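Local coordinates for protein flagellar assembly factor FliW (Geobacillus thermodenitrificans, PDB 5DMD) that probably binds the translational repressor CsrA and flagellin, relieving repression of flagellin synthesis and taking part in flagellum assembly, at residues D100-D104 / R137-K142. The protein carries 1 engineered substitution. Numbering follows the deposited sequence.
Sequences DPFDD and RLFPEK
R137 and D104 form a salt bridge whose hydrogen bond, NH1 of R137 to OD1 of D104, is 3.0 Å long and nearly straight at 174°. The oxygen lies almost in the guanidinium plane, yet NH1 meets it from above the carboxylate plane, the two groups being turned steeply against each other. D103 adds a second, longer salt bridge, its OD2 lying 3.5 Å from NH2 of R137. The same OD2 also pairs with NZ of K142, although the modelled separation is too short for the lysine's exact place to be trusted. Its own segment grips the guanidinium as well: the R137 chain bends at chi3 (58°), which brings NE to the carbonyl O of F139 at 2.9 Å and NH2 to O of P140 at 3.0 Å. Its two faces differ, with the E141 carboxylate over one and a water over the other. With E141, these charges make a surface salt-bridge network joining the two loops, K142's part in it being less sure. The water also donates to O of D103 and accepts from N of F139, bridging the two backbones, while another links NH1 of R137 with O of D104. A methionine in place of R137 would probably leave D104 without its charged mate and the carbonyl oxygens of F139 and P140 without these donors. Farther out, the packing is aromatic: CE1 of F102 comes within 3.7 Å of CE2 of F139, at the edge of the F139 ring, with the ring planes at 72°. The 3-10 turn 102-104, between strands 90-97 and 106-116, lies against the loop that follows strand 136-137; backbone hydrogen bonding of L138 with T105 continues the antiparallel pairing of strands 106-116 and 136-137 beside it.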
loop_
_atom_site.group_PDB
_atom_site.type_symbol
_atom_site.label_atom_id
_atom_site.label_comp_id
_atom_site.label_asym_id
_atom_site.label_seq_id
_atom_site.Cartn_x
_atom_site.Cartn_y
_atom_site.Cartn_z
ATOM N N ASP A 100 -11.807 -13.335 -7.322
ATOM C CA ASP A 100 -13.087 -13.441 -8.027
ATOM C C ASP A 100 -13.848 -14.616 -7.429
ATOM O O ASP A 100 -13.392 -15.769 -7.549
ATOM C CB ASP A 100 -12.867 -13.668 -9.523
ATOM C CG ASP A 100 -14.047 -13.215 -10.360
ATOM O OD1 ASP A 100 -14.959 -12.566 -9.807
ATOM O OD2 ASP A 100 -14.062 -13.508 -11.574
ATOM N N PRO A 101 -14.986 -14.395 -6.757
ATOM C CA PRO A 101 -15.671 -13.111 -6.567
ATOM C C PRO A 101 -14.924 -12.210 -5.601
ATOM O O PRO A 101 -14.087 -12.679 -4.834
ATOM C CB PRO A 101 -17.035 -13.531 -6.009
ATOM C CG PRO A 101 -16.801 -14.846 -5.315
ATOM C CD PRO A 101 -15.522 -15.441 -5.869
ATOM N N PHE A 102 -15.223 -10.909 -5.622
ATOM C CA PHE A 102 -14.449 -9.963 -4.828
ATOM C C PHE A 102 -14.522 -10.269 -3.337
ATOM O O PHE A 102 -13.598 -9.924 -2.592
ATOM C CB PHE A 102 -14.929 -8.534 -5.069
ATOM C CG PHE A 102 -14.144 -7.513 -4.306
ATOM C CD1 PHE A 102 -14.719 -6.821 -3.252
ATOM C CD2 PHE A 102 -12.826 -7.261 -4.631
ATOM C CE1 PHE A 102 -13.991 -5.894 -2.546
ATOM C CE2 PHE A 102 -12.092 -6.333 -3.928
ATOM C CZ PHE A 102 -12.672 -5.652 -2.885
ATOM N N ASP A 103 -15.598 -10.917 -2.883
ATOM C CA ASP A 103 -15.801 -11.146 -1.460
ATOM C C ASP A 103 -14.800 -12.131 -0.874
ATOM O O ASP A 103 -14.795 -12.324 0.344
ATOM C CB ASP A 103 -17.220 -11.673 -1.224
ATOM C CG ASP A 103 -17.649 -11.557 0.217
ATOM O OD1 ASP A 103 -17.805 -10.410 0.681
ATOM O OD2 ASP A 103 -17.836 -12.606 0.880
ATOM N N ASP A 104 -13.967 -12.770 -1.693
ATOM C CA ASP A 104 -12.902 -13.637 -1.212
ATOM C C ASP A 104 -11.560 -12.918 -1.145
ATOM O O ASP A 104 -10.531 -13.553 -0.899
ATOM C CB ASP A 104 -12.793 -14.885 -2.091
ATOM C CG ASP A 104 -13.959 -15.836 -1.901
ATOM O OD1 ASP A 104 -14.701 -15.688 -0.903
ATOM O OD2 ASP A 104 -14.142 -16.721 -2.765
ATOM N N ARG A 137 -8.950 -12.208 5.258
ATOM C CA ARG A 137 -10.166 -11.886 4.517
ATOM C C ARG A 137 -10.720 -10.519 4.907
ATOM O O ARG A 137 -10.826 -10.180 6.088
ATOM C CB ARG A 137 -11.258 -12.935 4.757
ATOM C CG ARG A 137 -11.084 -14.249 4.013
ATOM C CD ARG A 137 -12.224 -15.237 4.339
ATOM N NE ARG A 137 -13.538 -14.693 4.010
ATOM C CZ ARG A 137 -14.121 -14.811 2.823
ATOM N NH1 ARG A 137 -13.516 -15.419 1.813
ATOM N NH2 ARG A 137 -15.330 -14.286 2.638
ATOM N N LEU A 138 -11.130 -9.756 3.890
ATOM C CA LEU A 138 -11.820 -8.492 4.127
ATOM C C LEU A 138 -13.250 -8.707 4.599
ATOM O O LEU A 138 -13.833 -7.811 5.213
ATOM C CB LEU A 138 -11.856 -7.658 2.845
ATOM C CG LEU A 138 -10.655 -6.761 2.548
ATOM C CD1 LEU A 138 -9.371 -7.565 2.360
ATOM C CD2 LEU A 138 -10.956 -5.935 1.303
ATOM N N PHE A 139 -13.847 -9.850 4.275
ATOM C CA PHE A 139 -15.253 -10.093 4.547
ATOM C C PHE A 139 -15.423 -11.387 5.326
ATOM O O PHE A 139 -14.615 -12.314 5.193
ATOM C CB PHE A 139 -16.046 -10.204 3.233
ATOM C CG PHE A 139 -15.923 -8.988 2.357
ATOM C CD1 PHE A 139 -16.783 -7.911 2.516
ATOM C CD2 PHE A 139 -14.958 -8.926 1.374
ATOM C CE1 PHE A 139 -16.665 -6.788 1.716
ATOM C CE2 PHE A 139 -14.833 -7.805 0.568
ATOM C CZ PHE A 139 -15.690 -6.736 0.740
ATOM N N PRO A 140 -16.464 -11.481 6.149
ATOM C CA PRO A 140 -16.714 -12.742 6.851
ATOM C C PRO A 140 -16.999 -13.867 5.866
ATOM O O PRO A 140 -17.344 -13.651 4.705
ATOM C CB PRO A 140 -17.937 -12.435 7.723
ATOM C CG PRO A 140 -18.589 -11.266 7.072
ATOM C CD PRO A 140 -17.495 -10.467 6.429
ATOM N N GLU A 141 -16.810 -15.089 6.335
ATOM C CA GLU A 141 -17.095 -16.245 5.501
ATOM C C GLU A 141 -18.596 -16.336 5.231
ATOM O O GLU A 141 -19.414 -16.099 6.123
ATOM C CB GLU A 141 -16.628 -17.502 6.231
ATOM C CG GLU A 141 -15.116 -17.688 6.236
ATOM C CD GLU A 141 -14.573 -18.141 4.892
ATOM O OE1 GLU A 141 -13.368 -18.466 4.818
ATOM O OE2 GLU A 141 -15.344 -18.191 3.912
ATOM N N LYS A 142 -18.968 -16.647 3.986
ATOM C CA LYS A 142 -20.377 -16.891 3.706
ATOM C C LYS A 142 -20.724 -18.356 3.533
ATOM O O LYS A 142 -21.859 -18.737 3.812
ATOM C CB LYS A 142 -20.866 -16.160 2.455
ATOM C CG LYS A 142 -21.004 -14.664 2.575
ATOM C CD LYS A 142 -21.767 -14.163 1.362
ATOM C CE LYS A 142 -20.936 -14.278 0.111
ATOM N NZ LYS A 142 -19.938 -13.205 0.050
HETATM O O HOH W 1 -12.836 -11.704 2.102
HETATM O O HOH W 2 -10.997 -16.142 0.937
#